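Local coordinates for protein periplasmic sensor hybrid histidine kinase (Anaeromyxobacter dehalogenans, PDB 4K0D) that forms the periplasmic helical-bundle sensor domain of a hybrid histidine kinase, which probably senses periplasmic signals and responds by ATP-dependent phosphorylation of histidine, at residues A7-Q12 with H143-Y148; E14-R19 with A136-A141; R38-T43 with T98-G103; L69-E74 with R128-L133. All coordinates share one frame; numbering follows the deposited sequence.

Contact 1: residues A7-Q12 with H143-Y148. With ZN (zinc ion), chain J; ZN (zinc ion), chain I.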
loop_
_atom_site.group_PDB
_atom_site.type_symbol
_atom_site.label_atom_id
_atom_site.label_comp_id
_atom_site.label_asym_id
_atom_site.label_seq_id
_atom_site.Cartn_x
_atom_site.Cartn_y
_atom_site.Cartn_z
ATOM N N ALA B 7 -3.294 21.094 12.086
ATOM C CA ALA B 7 -3.057 19.749 12.539
ATOM C C ALA B 7 -4.108 18.867 11.900
ATOM O O ALA B 7 -3.854 17.709 11.557
ATOM C CB ALA B 7 -3.113 19.696 14.054
ATOM N N SER B 8 -5.305 19.395 11.696
ATOM C CA SER B 8 -6.358 18.538 11.190
ATOM C C SER B 8 -5.997 18.023 9.792
ATOM O O SER B 8 -6.575 17.017 9.306
ATOM C CB SER B 8 -7.678 19.253 11.114
ATOM O OG SER B 8 -7.548 20.377 10.286
ATOM N N ALA B 9 -5.065 18.716 9.145
ATOM C CA ALA B 9 -4.691 18.345 7.784
ATOM C C ALA B 9 -3.654 17.231 7.827
ATOM O O ALA B 9 -3.611 16.432 6.938
ATOM C CB ALA B 9 -4.143 19.542 7.031
ATOM N N ASP B 10 -2.805 17.219 8.852
ATOM C CA ASP B 10 -1.849 16.153 8.981
ATOM C C ASP B 10 -2.605 14.879 9.261
ATOM O O ASP B 10 -2.258 13.833 8.766
ATOM C CB ASP B 10 -0.867 16.366 10.102
ATOM C CG ASP B 10 0.255 15.374 10.041
ATOM O OD1 ASP B 10 0.528 14.898 8.923
ATOM O OD2 ASP B 10 0.825 15.011 11.085
ATOM N N ALA B 11 -3.654 14.986 10.056
ATOM C CA ALA B 11 -4.367 13.823 10.503
ATOM C C ALA B 11 -5.066 13.188 9.295
ATOM O O ALA B 11 -5.119 11.943 9.093
ATOM C CB ALA B 11 -5.349 14.267 11.560
ATOM N N GLN B 12 -5.626 14.053 8.472
ATOM C CA GLN B 12 -6.223 13.597 7.246
ATOM C C GLN B 12 -5.159 12.894 6.359
ATOM O O GLN B 12 -5.381 11.745 5.925
ATOM C CB GLN B 12 -6.930 14.769 6.519
ATOM C CG GLN B 12 -7.891 14.316 5.461
ATOM C CD GLN B 12 -8.418 15.467 4.602
ATOM O OE1 GLN B 12 -8.501 16.617 5.046
ATOM N NE2 GLN B 12 -8.743 15.155 3.353
ATOM N N HIS B 143 -2.980 17.617 -2.761
ATOM C CA HIS B 143 -2.650 18.767 -3.563
ATOM C C HIS B 143 -3.279 20.007 -2.973
ATOM O O HIS B 143 -2.623 21.044 -2.845
ATOM C CB HIS B 143 -3.115 18.622 -4.997
ATOM C CG HIS B 143 -2.695 19.775 -5.845
ATOM N ND1 HIS B 143 -1.440 19.862 -6.401
ATOM C CD2 HIS B 143 -3.339 20.924 -6.174
ATOM C CE1 HIS B 143 -1.337 20.999 -7.077
ATOM N NE2 HIS B 143 -2.477 21.652 -6.956
ATOM N N THR B 144 -4.558 19.890 -2.631
ATOM C CA THR B 144 -5.348 21.013 -2.173
ATOM C C THR B 144 -4.792 21.452 -0.843
ATOM O O THR B 144 -4.619 22.630 -0.571
ATOM C CB THR B 144 -6.799 20.587 -1.985
ATOM O OG1 THR B 144 -7.408 20.422 -3.270
ATOM C CG2 THR B 144 -7.577 21.616 -1.182
ATOM N N ILE B 145 -4.476 20.478 0.005
ATOM C CA ILE B 145 -3.942 20.839 1.297
ATOM C C ILE B 145 -2.621 21.572 1.154
ATOM O O ILE B 145 -2.339 22.474 1.924
ATOM C CB ILE B 145 -3.768 19.623 2.230
ATOM C CG1 ILE B 145 -5.113 19.304 2.876
ATOM C CG2 ILE B 145 -2.744 19.950 3.321
ATOM C CD1 ILE B 145 -5.169 17.899 3.395
ATOM N N LEU B 146 -1.778 21.195 0.205
ATOM C CA LEU B 146 -0.518 21.909 0.092
ATOM C C LEU B 146 -0.586 23.108 -0.861
ATOM O O LEU B 146 0.452 23.621 -1.248
ATOM C CB LEU B 146 0.590 20.968 -0.347
ATOM C CG LEU B 146 0.729 19.702 0.512
ATOM C CD1 LEU B 146 1.776 18.782 -0.045
ATOM C CD2 LEU B 146 1.107 20.092 1.892
ATOM N N ALA B 147 -1.780 23.536 -1.270
ATOM C CA ALA B 147 -1.871 24.614 -2.237
ATOM C C ALA B 147 -1.491 25.952 -1.543
ATOM O O ALA B 147 -1.716 26.106 -0.341
ATOM C CB ALA B 147 -3.281 24.689 -2.831
ATOM N N TYR B 148 -0.900 26.885 -2.299
ATOM C CA TYR B 148 -0.540 28.224 -1.784
ATOM C C TYR B 148 -1.772 29.111 -1.566
ATOM O O TYR B 148 -2.664 29.156 -2.423
ATOM C CB TYR B 148 0.411 28.933 -2.745
ATOM C CG TYR B 148 1.785 28.324 -2.781
ATOM C CD1 TYR B 148 2.621 28.395 -1.668
ATOM C CD2 TYR B 148 2.264 27.673 -3.924
ATOM C CE1 TYR B 148 3.899 27.833 -1.695
ATOM C CE2 TYR B 148 3.553 27.107 -3.963
ATOM C CZ TYR B 148 4.359 27.195 -2.839
ATOM O OH TYR B 148 5.627 26.646 -2.831
HETATM ZN ZN ZN J . -0.335 18.075 -7.051
HETATM ZN ZN ZN I . 2.087 14.092 7.990
#
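Ile145 reaches from the last turn of helix 117-145 onto Ala9 and Gln12 of helix 7-13, where the two termini of this helical-bundle sensor domain lie side by side. Both of its branches take part. CG2 stands 4.0 Å from Ala9 CB, while the longer arm carries CD1 to within 4.1 Å of the same methyl carbon, so that Ala9 is met by two prongs of one side chain. The short methyl of Ala9 lets the backbones come together, with Ala9 CA 7.0 Å from Ile145 CA. One turn on, Gln12 extends its chain with CG trans to the backbone N (chi1 -164°) and brings the oxygen of its amide to the end of the isoleucine, the two chains meeting at a slant. No hydrogen bond joins the two segments; the link is small and rests on van der Waals contact.

Zinc sites flank it. Asp10 points away from the isoleucine and binds a zinc ion shared with Glu14 and with His32 of the second subunit, whereas His143 ND1 holds another zinc together with Glu121 of that subunit. Both chain ends are thus tied into the dimer by metal. Beside the Ala9 methyl, Gln12 OE1 rests 3.9 Å from Ile145 CD1.

Contact 2: residues E14-R19 with A136-A141. With ZN (zinc ion), chain I; ZN (zinc ion), chain K.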
loop_
_atom_site.group_PDB
_atom_site.type_symbol
_atom_site.label_atom_id
_atom_site.label_comp_id
_atom_site.label_asym_id
_atom_site.label_seq_id
_atom_site.Cartn_x
_atom_site.Cartn_y
_atom_site.Cartn_z
ATOM N N GLU B 14 -2.322 11.604 7.011
ATOM C CA GLU B 14 -1.586 10.475 7.618
ATOM C C GLU B 14 -2.390 9.187 7.525
ATOM O O GLU B 14 -1.922 8.112 7.881
ATOM C CB GLU B 14 -1.218 10.777 9.107
ATOM C CG GLU B 14 -0.128 11.846 9.300
ATOM C CD GLU B 14 1.268 11.411 8.840
ATOM O OE1 GLU B 14 1.504 10.216 8.647
ATOM O OE2 GLU B 14 2.140 12.266 8.635
ATOM N N LEU B 15 -3.633 9.297 7.098
ATOM C CA LEU B 15 -4.418 8.127 6.826
ATOM C C LEU B 15 -4.012 7.429 5.517
ATOM O O LEU B 15 -4.310 6.262 5.314
ATOM C CB LEU B 15 -5.894 8.466 6.794
ATOM C CG LEU B 15 -6.541 8.814 8.132
ATOM C CD1 LEU B 15 -7.897 9.408 7.856
ATOM C CD2 LEU B 15 -6.680 7.589 8.986
ATOM N N ILE B 16 -3.323 8.126 4.634
ATOM C CA ILE B 16 -3.010 7.540 3.324
ATOM C C ILE B 16 -2.287 6.221 3.453
ATOM O O ILE B 16 -2.707 5.235 2.906
ATOM C CB ILE B 16 -2.169 8.502 2.482
ATOM C CG1 ILE B 16 -3.106 9.568 1.889
ATOM C CG2 ILE B 16 -1.331 7.724 1.413
ATOM C CD1 ILE B 16 -2.426 10.853 1.402
ATOM N N GLY B 17 -1.213 6.201 4.216
ATOM C CA GLY B 17 -0.340 5.054 4.275
ATOM C C GLY B 17 -1.030 3.827 4.829
ATOM O O GLY B 17 -1.017 2.784 4.220
ATOM N N PRO B 18 -1.620 3.941 6.009
ATOM C CA PRO B 18 -2.305 2.802 6.631
ATOM C C PRO B 18 -3.443 2.279 5.794
ATOM O O PRO B 18 -3.658 1.051 5.743
ATOM C CB PRO B 18 -2.858 3.388 7.914
ATOM C CG PRO B 18 -1.945 4.549 8.203
ATOM C CD PRO B 18 -1.436 5.072 6.936
ATOM N N ARG B 19 -4.167 3.171 5.134
ATOM C CA ARG B 19 -5.298 2.726 4.335
ATOM C C ARG B 19 -4.771 1.940 3.160
ATOM O O ARG B 19 -5.301 0.864 2.800
ATOM C CB ARG B 19 -6.130 3.909 3.868
ATOM C CG ARG B 19 -7.353 3.540 3.029
ATOM C CD ARG B 19 -8.308 4.731 2.816
ATOM N NE ARG B 19 -7.581 5.974 2.499
ATOM C CZ ARG B 19 -7.731 7.145 3.148
ATOM N NH1 ARG B 19 -8.584 7.286 4.172
ATOM N NH2 ARG B 19 -7.023 8.201 2.760
ATOM N N ALA B 136 -6.600 8.431 -6.310
ATOM C CA ALA B 136 -6.915 9.664 -7.038
ATOM C C ALA B 136 -7.479 10.636 -6.050
ATOM O O ALA B 136 -7.121 11.819 -6.066
ATOM C CB ALA B 136 -7.887 9.387 -8.163
ATOM N N HIS B 137 -8.305 10.165 -5.121
ATOM C CA HIS B 137 -8.871 11.083 -4.145
ATOM C C HIS B 137 -7.802 11.615 -3.178
ATOM O O HIS B 137 -7.762 12.790 -2.906
ATOM C CB HIS B 137 -10.036 10.450 -3.406
ATOM C CG HIS B 137 -10.459 11.197 -2.171
ATOM N ND1 HIS B 137 -11.648 11.892 -2.079
ATOM C CD2 HIS B 137 -9.882 11.293 -0.951
ATOM C CE1 HIS B 137 -11.777 12.396 -0.867
ATOM N NE2 HIS B 137 -10.717 12.048 -0.159
ATOM N N ASP B 138 -6.903 10.767 -2.712
ATOM C CA ASP B 138 -5.846 11.216 -1.839
ATOM C C ASP B 138 -4.893 12.167 -2.538
ATOM O O ASP B 138 -4.385 13.100 -1.918
ATOM C CB ASP B 138 -5.025 10.064 -1.308
ATOM C CG ASP B 138 -5.830 9.130 -0.407
ATOM O OD1 ASP B 138 -6.907 9.489 0.126
ATOM O OD2 ASP B 138 -5.348 8.016 -0.250
ATOM N N ALA B 139 -4.630 11.939 -3.809
ATOM C CA ALA B 139 -3.745 12.825 -4.538
ATOM C C ALA B 139 -4.379 14.254 -4.665
ATOM O O ALA B 139 -3.700 15.286 -4.519
ATOM C CB ALA B 139 -3.455 12.238 -5.914
ATOM N N GLY B 140 -5.685 14.309 -4.892
ATOM C CA GLY B 140 -6.384 15.590 -4.973
ATOM C C GLY B 140 -6.461 16.266 -3.598
ATOM O O GLY B 140 -6.396 17.493 -3.489
ATOM N N ALA B 141 -6.606 15.497 -2.523
ATOM C CA ALA B 141 -6.735 16.135 -1.222
ATOM C C ALA B 141 -5.373 16.669 -0.800
ATOM O O ALA B 141 -5.250 17.769 -0.301
ATOM C CB ALA B 141 -7.276 15.170 -0.207
HETATM ZN ZN ZN I . 2.087 14.092 7.990
HETATM ZN ZN ZN K . -12.874 12.190 -3.756
HETATM O O HOH W 1 -5.031 5.483 0.875
#
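Ile16 lies alongside the side chain of Asp138, the two pointing opposite ways. Its CG1 comes to 3.5 Å from Asp138 OD2, and its CD1 packs on the CB of the aspartate, so the hydrocarbon shields one flank of the carboxylate. Arg19, one turn further along helix 16-42, and the acid reach toward each other from their two helices. The arginine chain runs out extended and then bends at chi3 (43°), which turns the guanidinium to the aspartate and lets NH2 form a salt bridge with Asp138 OD1 at 2.9 Å. The same NH2 makes a weak hydrogen bond to Asp138 OD2, 3.4 Å away; the pairing is lopsided, one oxygen nearer than the other, and the two planes are inclined by 38°.

In this all-helical bundle the bridge ties the start of helix 16-42 to helix 117-145. A water completes it: the water accepts from Arg19 NE and donates both to Ile16 O and to Asp138 OD2, the last at 2.8 Å. Gln134 NE2 also donates to Asp138 OD1, and Arg19 NH1 is taken up by Pro70 O, so acid and base each have a further partner that limits their rotation. The neighbouring residues serve metals: Glu14 OE2 binds the same zinc ion as Asp10 of its own chain, and His137 ND1 sits 2.1 Å from the zinc that Glu74 also binds.

Contact 3: residues R38-T43 with T98-G103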
loop_
_atom_site.group_PDB
_atom_site.type_symbol
_atom_site.label_atom_id
_atom_site.label_comp_id
_atom_site.label_asym_id
_atom_site.label_seq_id
_atom_site.Cartn_x
_atom_site.Cartn_y
_atom_site.Cartn_z
ATOM N N ARG B 38 -5.712 -24.300 -2.781
ATOM C CA ARG B 38 -5.323 -25.043 -3.947
ATOM C C ARG B 38 -4.235 -26.037 -3.538
ATOM O O ARG B 38 -4.228 -27.156 -4.022
ATOM C CB ARG B 38 -4.818 -24.076 -5.008
ATOM C CG ARG B 38 -3.921 -24.662 -6.099
ATOM N N ALA B 39 -3.313 -25.638 -2.670
ATOM C CA ALA B 39 -2.166 -26.482 -2.481
ATOM C C ALA B 39 -2.663 -27.673 -1.684
ATOM O O ALA B 39 -2.300 -28.777 -1.960
ATOM C CB ALA B 39 -1.075 -25.809 -1.790
ATOM N N TYR B 40 -3.534 -27.414 -0.724
ATOM C CA TYR B 40 -4.164 -28.461 0.051
ATOM C C TYR B 40 -4.894 -29.477 -0.823
ATOM O O TYR B 40 -4.750 -30.677 -0.630
ATOM C CB TYR B 40 -5.151 -27.856 1.031
ATOM C CG TYR B 40 -5.793 -28.860 1.949
ATOM C CD1 TYR B 40 -5.051 -29.825 2.603
ATOM C CD2 TYR B 40 -7.133 -28.807 2.195
ATOM C CE1 TYR B 40 -5.666 -30.768 3.458
ATOM C CE2 TYR B 40 -7.747 -29.697 3.040
ATOM C CZ TYR B 40 -7.010 -30.671 3.674
ATOM O OH TYR B 40 -7.665 -31.514 4.517
ATOM N N ALA B 41 -5.696 -28.991 -1.757
ATOM C CA ALA B 41 -6.476 -29.867 -2.598
ATOM C C ALA B 41 -5.544 -30.690 -3.485
ATOM O O ALA B 41 -5.772 -31.857 -3.666
ATOM C CB ALA B 41 -7.427 -29.051 -3.420
ATOM N N LEU B 42 -4.458 -30.101 -3.977
ATOM C CA LEU B 42 -3.515 -30.851 -4.782
ATOM C C LEU B 42 -2.807 -31.922 -3.988
ATOM O O LEU B 42 -2.542 -33.012 -4.501
ATOM C CB LEU B 42 -2.442 -29.969 -5.385
ATOM C CG LEU B 42 -3.047 -29.081 -6.455
ATOM C CD1 LEU B 42 -2.005 -28.103 -7.003
ATOM C CD2 LEU B 42 -3.659 -29.963 -7.547
ATOM N N THR B 43 -2.461 -31.608 -2.749
ATOM C CA THR B 43 -1.592 -32.486 -1.981
ATOM C C THR B 43 -2.040 -32.489 -0.540
ATOM O O THR B 43 -1.474 -31.783 0.297
ATOM C CB THR B 43 -0.129 -32.032 -2.085
ATOM O OG1 THR B 43 0.270 -31.999 -3.461
ATOM C CG2 THR B 43 0.757 -33.015 -1.382
ATOM N N THR B 98 -13.107 -28.848 3.677
ATOM C CA THR B 98 -13.835 -29.850 4.392
ATOM C C THR B 98 -14.052 -31.028 3.428
ATOM O O THR B 98 -14.034 -32.201 3.806
ATOM C CB THR B 98 -15.144 -29.219 4.903
ATOM O OG1 THR B 98 -15.545 -29.841 6.114
ATOM C CG2 THR B 98 -16.254 -29.367 3.894
ATOM N N ALA B 99 -14.185 -30.714 2.156
ATOM C CA ALA B 99 -14.383 -31.764 1.167
ATOM C C ALA B 99 -13.118 -32.611 1.007
ATOM O O ALA B 99 -13.177 -33.834 0.977
ATOM C CB ALA B 99 -14.793 -31.172 -0.141
ATOM N N VAL B 100 -11.975 -31.954 0.891
ATOM C CA VAL B 100 -10.723 -32.648 0.827
ATOM C C VAL B 100 -10.591 -33.430 2.109
ATOM O O VAL B 100 -10.285 -34.597 2.089
ATOM C CB VAL B 100 -9.543 -31.696 0.607
ATOM C CG1 VAL B 100 -8.220 -32.447 0.727
ATOM C CG2 VAL B 100 -9.656 -31.013 -0.788
ATOM N N ALA B 101 -10.879 -32.838 3.243
ATOM C CA ALA B 101 -10.620 -33.556 4.486
ATOM C C ALA B 101 -11.483 -34.821 4.659
ATOM O O ALA B 101 -10.983 -35.836 5.086
ATOM C CB ALA B 101 -10.799 -32.639 5.711
ATOM N N THR B 102 -12.779 -34.726 4.383
ATOM C CA THR B 102 -13.715 -35.797 4.679
ATOM C C THR B 102 -13.633 -36.857 3.627
ATOM O O THR B 102 -14.366 -37.841 3.694
ATOM C CB THR B 102 -15.143 -35.334 4.638
ATOM O OG1 THR B 102 -15.408 -34.800 3.335
ATOM C CG2 THR B 102 -15.415 -34.246 5.678
ATOM N N GLY B 103 -12.773 -36.674 2.633
ATOM C CA GLY B 103 -12.477 -37.792 1.748
ATOM C C GLY B 103 -13.268 -37.756 0.476
ATOM O O GLY B 103 -13.647 -38.787 -0.087
#
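Tyr40 and Val100 overlap flank to flank with their side chains heading in contrary directions, the valine lying against one face of the phenol ring. Val100 CG1 sits over that face, 3.9 Å from the centroid of the Tyr40 ring and 23° off its normal, a CH-pi contact displaced toward the CE2 and CZ rim; Tyr40 CE2 is 3.6 Å from Val100 CG1. The ring is brought there because Tyr40 carries CG trans to its backbone N (chi1 -176°), which sends it across to the other helix. It extends past the valine far enough for its hydroxyl oxygen to reach Ala101, with Tyr40 OH 3.5 Å from Ala101 CB.

The other valine branch works on a different neighbour: Val100 CG2 lies 3.8 Å from Ala41 CA and also touches the Ala41 methyl. Val100 is therefore straddled by two successive residues of helix 16-42, one ring and one methyl. The backbones are closest here too, Ala41 CA and Val100 CA being 6.1 Å apart. Met49 and Leu52 of helix 46-68 add to the packing around Tyr40, and Ile109 meets Val100.

Segment axes 9.9 Å apart and inclined by 22° make this a near-parallel helix pair at one end of the helical bundle, where helix 73-102 closes in a Schellman motif at Gly103.

Contact 4: residues L69-E74 with R128-L133. With ZN (zinc ion), chain K.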
loop_
_atom_site.group_PDB
_atom_site.type_symbol
_atom_site.label_atom_id
_atom_site.label_comp_id
_atom_site.label_asym_id
_atom_site.label_seq_id
_atom_site.Cartn_x
_atom_site.Cartn_y
_atom_site.Cartn_z
ATOM N N LEU B 69 -10.881 1.439 8.722
ATOM C CA LEU B 69 -10.317 2.739 8.324
ATOM C C LEU B 69 -11.337 3.601 7.572
ATOM O O LEU B 69 -12.155 3.064 6.827
ATOM C CB LEU B 69 -9.092 2.528 7.450
ATOM C CG LEU B 69 -7.933 1.903 8.188
ATOM C CD1 LEU B 69 -6.774 1.399 7.250
ATOM C CD2 LEU B 69 -7.407 2.872 9.278
ATOM N N PRO B 70 -11.298 4.957 7.752
ATOM C CA PRO B 70 -12.250 5.748 6.952
ATOM C C PRO B 70 -11.846 5.707 5.478
ATOM O O PRO B 70 -10.668 5.529 5.163
ATOM C CB PRO B 70 -12.125 7.176 7.511
ATOM C CG PRO B 70 -10.763 7.235 8.158
ATOM C CD PRO B 70 -10.490 5.800 8.659
ATOM N N LYS B 71 -12.816 5.825 4.581
ATOM C CA LYS B 71 -12.533 5.788 3.163
ATOM C C LYS B 71 -13.190 7.022 2.519
ATOM O O LYS B 71 -14.038 7.670 3.106
ATOM C CB LYS B 71 -13.020 4.498 2.532
ATOM C CG LYS B 71 -12.352 3.270 3.217
ATOM C CD LYS B 71 -13.082 1.974 2.918
ATOM C CE LYS B 71 -12.529 0.797 3.757
ATOM N NZ LYS B 71 -12.891 0.928 5.161
ATOM N N SER B 72 -12.721 7.370 1.340
ATOM C CA SER B 72 -13.294 8.468 0.609
ATOM C C SER B 72 -14.721 8.069 0.191
ATOM O O SER B 72 -15.082 6.905 0.219
ATOM C CB SER B 72 -12.431 8.690 -0.623
ATOM O OG SER B 72 -12.637 7.597 -1.507
ATOM N N PRO B 73 -15.534 9.029 -0.251
ATOM C CA PRO B 73 -16.910 8.638 -0.628
ATOM C C PRO B 73 -17.016 7.695 -1.828
ATOM O O PRO B 73 -17.845 6.788 -1.859
ATOM C CB PRO B 73 -17.584 9.994 -0.859
ATOM C CG PRO B 73 -16.709 10.999 -0.000
ATOM C CD PRO B 73 -15.329 10.496 -0.256
ATOM N N GLU B 74 -16.132 7.878 -2.793
ATOM C CA GLU B 74 -16.020 6.990 -3.944
ATOM C C GLU B 74 -15.735 5.551 -3.524
ATOM O O GLU B 74 -16.255 4.568 -4.107
ATOM C CB GLU B 74 -14.850 7.472 -4.810
ATOM C CG GLU B 74 -14.877 8.964 -5.110
ATOM C CD GLU B 74 -14.020 9.843 -4.206
ATOM O OE1 GLU B 74 -13.040 10.413 -4.736
ATOM O OE2 GLU B 74 -14.353 10.035 -3.014
ATOM N N ARG B 128 -8.792 -3.593 -6.317
ATOM C CA ARG B 128 -7.868 -2.791 -7.089
ATOM C C ARG B 128 -8.571 -1.528 -7.633
ATOM O O ARG B 128 -7.968 -0.450 -7.748
ATOM C CB ARG B 128 -7.238 -3.625 -8.196
ATOM C CG ARG B 128 -6.095 -4.506 -7.705
ATOM C CD ARG B 128 -5.888 -5.740 -8.572
ATOM N NE ARG B 128 -4.959 -6.678 -7.935
ATOM C CZ ARG B 128 -4.754 -7.927 -8.348
ATOM N NH1 ARG B 128 -5.412 -8.399 -9.410
ATOM N NH2 ARG B 128 -3.892 -8.710 -7.699
ATOM N N THR B 129 -9.857 -1.638 -7.926
ATOM C CA THR B 129 -10.576 -0.426 -8.367
ATOM C C THR B 129 -10.626 0.546 -7.203
ATOM O O THR B 129 -10.361 1.750 -7.362
ATOM C CB THR B 129 -12.036 -0.676 -8.903
ATOM O OG1 THR B 129 -11.956 -1.514 -10.051
ATOM C CG2 THR B 129 -12.632 0.622 -9.368
ATOM N N PHE B 130 -11.022 0.033 -6.044
ATOM C CA PHE B 130 -10.988 0.827 -4.824
ATOM C C PHE B 130 -9.633 1.506 -4.622
ATOM O O PHE B 130 -9.560 2.666 -4.282
ATOM C CB PHE B 130 -11.268 -0.006 -3.586
ATOM C CG PHE B 130 -11.010 0.762 -2.331
ATOM C CD1 PHE B 130 -9.716 0.883 -1.831
ATOM C CD2 PHE B 130 -12.040 1.400 -1.679
ATOM C CE1 PHE B 130 -9.479 1.617 -0.676
ATOM C CE2 PHE B 130 -11.811 2.115 -0.527
ATOM C CZ PHE B 130 -10.520 2.223 -0.027
ATOM N N GLY B 131 -8.551 0.785 -4.824
ATOM C CA GLY B 131 -7.248 1.390 -4.625
ATOM C C GLY B 131 -7.021 2.555 -5.585
ATOM O O GLY B 131 -6.463 3.569 -5.232
ATOM N N ALA B 132 -7.444 2.399 -6.828
ATOM C CA ALA B 132 -7.164 3.402 -7.827
ATOM C C ALA B 132 -7.996 4.637 -7.525
ATOM O O ALA B 132 -7.516 5.776 -7.624
ATOM C CB ALA B 132 -7.466 2.824 -9.280
ATOM N N LEU B 133 -9.250 4.450 -7.145
ATOM C CA LEU B 133 -10.058 5.607 -6.852
ATOM C C LEU B 133 -9.539 6.334 -5.616
ATOM O O LEU B 133 -9.458 7.547 -5.585
ATOM C CB LEU B 133 -11.507 5.212 -6.589
ATOM C CG LEU B 133 -12.229 4.271 -7.545
ATOM C CD1 LEU B 133 -13.679 4.171 -7.055
ATOM C CD2 LEU B 133 -12.153 4.720 -9.010
HETATM ZN ZN ZN K . -12.874 12.190 -3.756
#
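Lys71 sets off with CG trans to its carbonyl carbon (chi1 -58°), stays extended to CE and turns only at chi4, so its methylene run passes Phe130 before the amine bends away. Phe130, for its part, has CG trans to the backbone N (chi1 171°), which carries the ring from helix 117-145 toward the lysine. The two side chains cross at about a right angle, with Lys71 CD 3.7 Å from Phe130 CE2 and Lys71 CG 3.9 Å from Phe130 CZ. The amine itself turns back on its own segment: Lys71 NZ donates to Leu69 O over 2.8 Å, in the plane of that carbonyl, and has a second acceptor in Phe66 O.

Further along, Leu133 CD1 lies 3.9 Å from Glu74 O and 4.2 Å from Glu74 CB, joining the beginning of helix 73-102 to helix 117-145 in the bundle. Ser72 occupies the N-cap position of helix 73-102, its OG accepting from Gly75 N. Glu74 turns its CB toward Leu133 and bends at chi2 to put OE1 2.0 Å from the zinc ion, with OE2 a longer second ligand at 2.7 Å.

Lysine and glutamate thus divide their labour: the Lys71 methylenes go to Phe130, and the Glu74 backbone O and CB to Leu133. The ammonium goes to backbone carbonyls and a cation-pi contact with Phe66, and the carboxylate to the metal, which probably partly balances its charge.

How the contacts relate
Contacts 1, 2 and 4 share helix 117-145 and follow one another down it from its C-terminal end, their centres 11 Å (1 to 2) and 9 Å (2 to 4) apart. Contact 3 lies on the other side of the chain's centre, about 51 Å from contact 1 between centres, and pairs helix 16-42 with helix 73-102. Along the sequence contacts 2, 3 and 4 all nest within the loop closed by contact 1, while 3 and 4 alternate. Contacts 1 and 2 share one zinc ion, contacts 2 and 4 another, so the zinc ions held by these contacts lie toward the end with both chain termini, and two of them also take ligands from the second subunit.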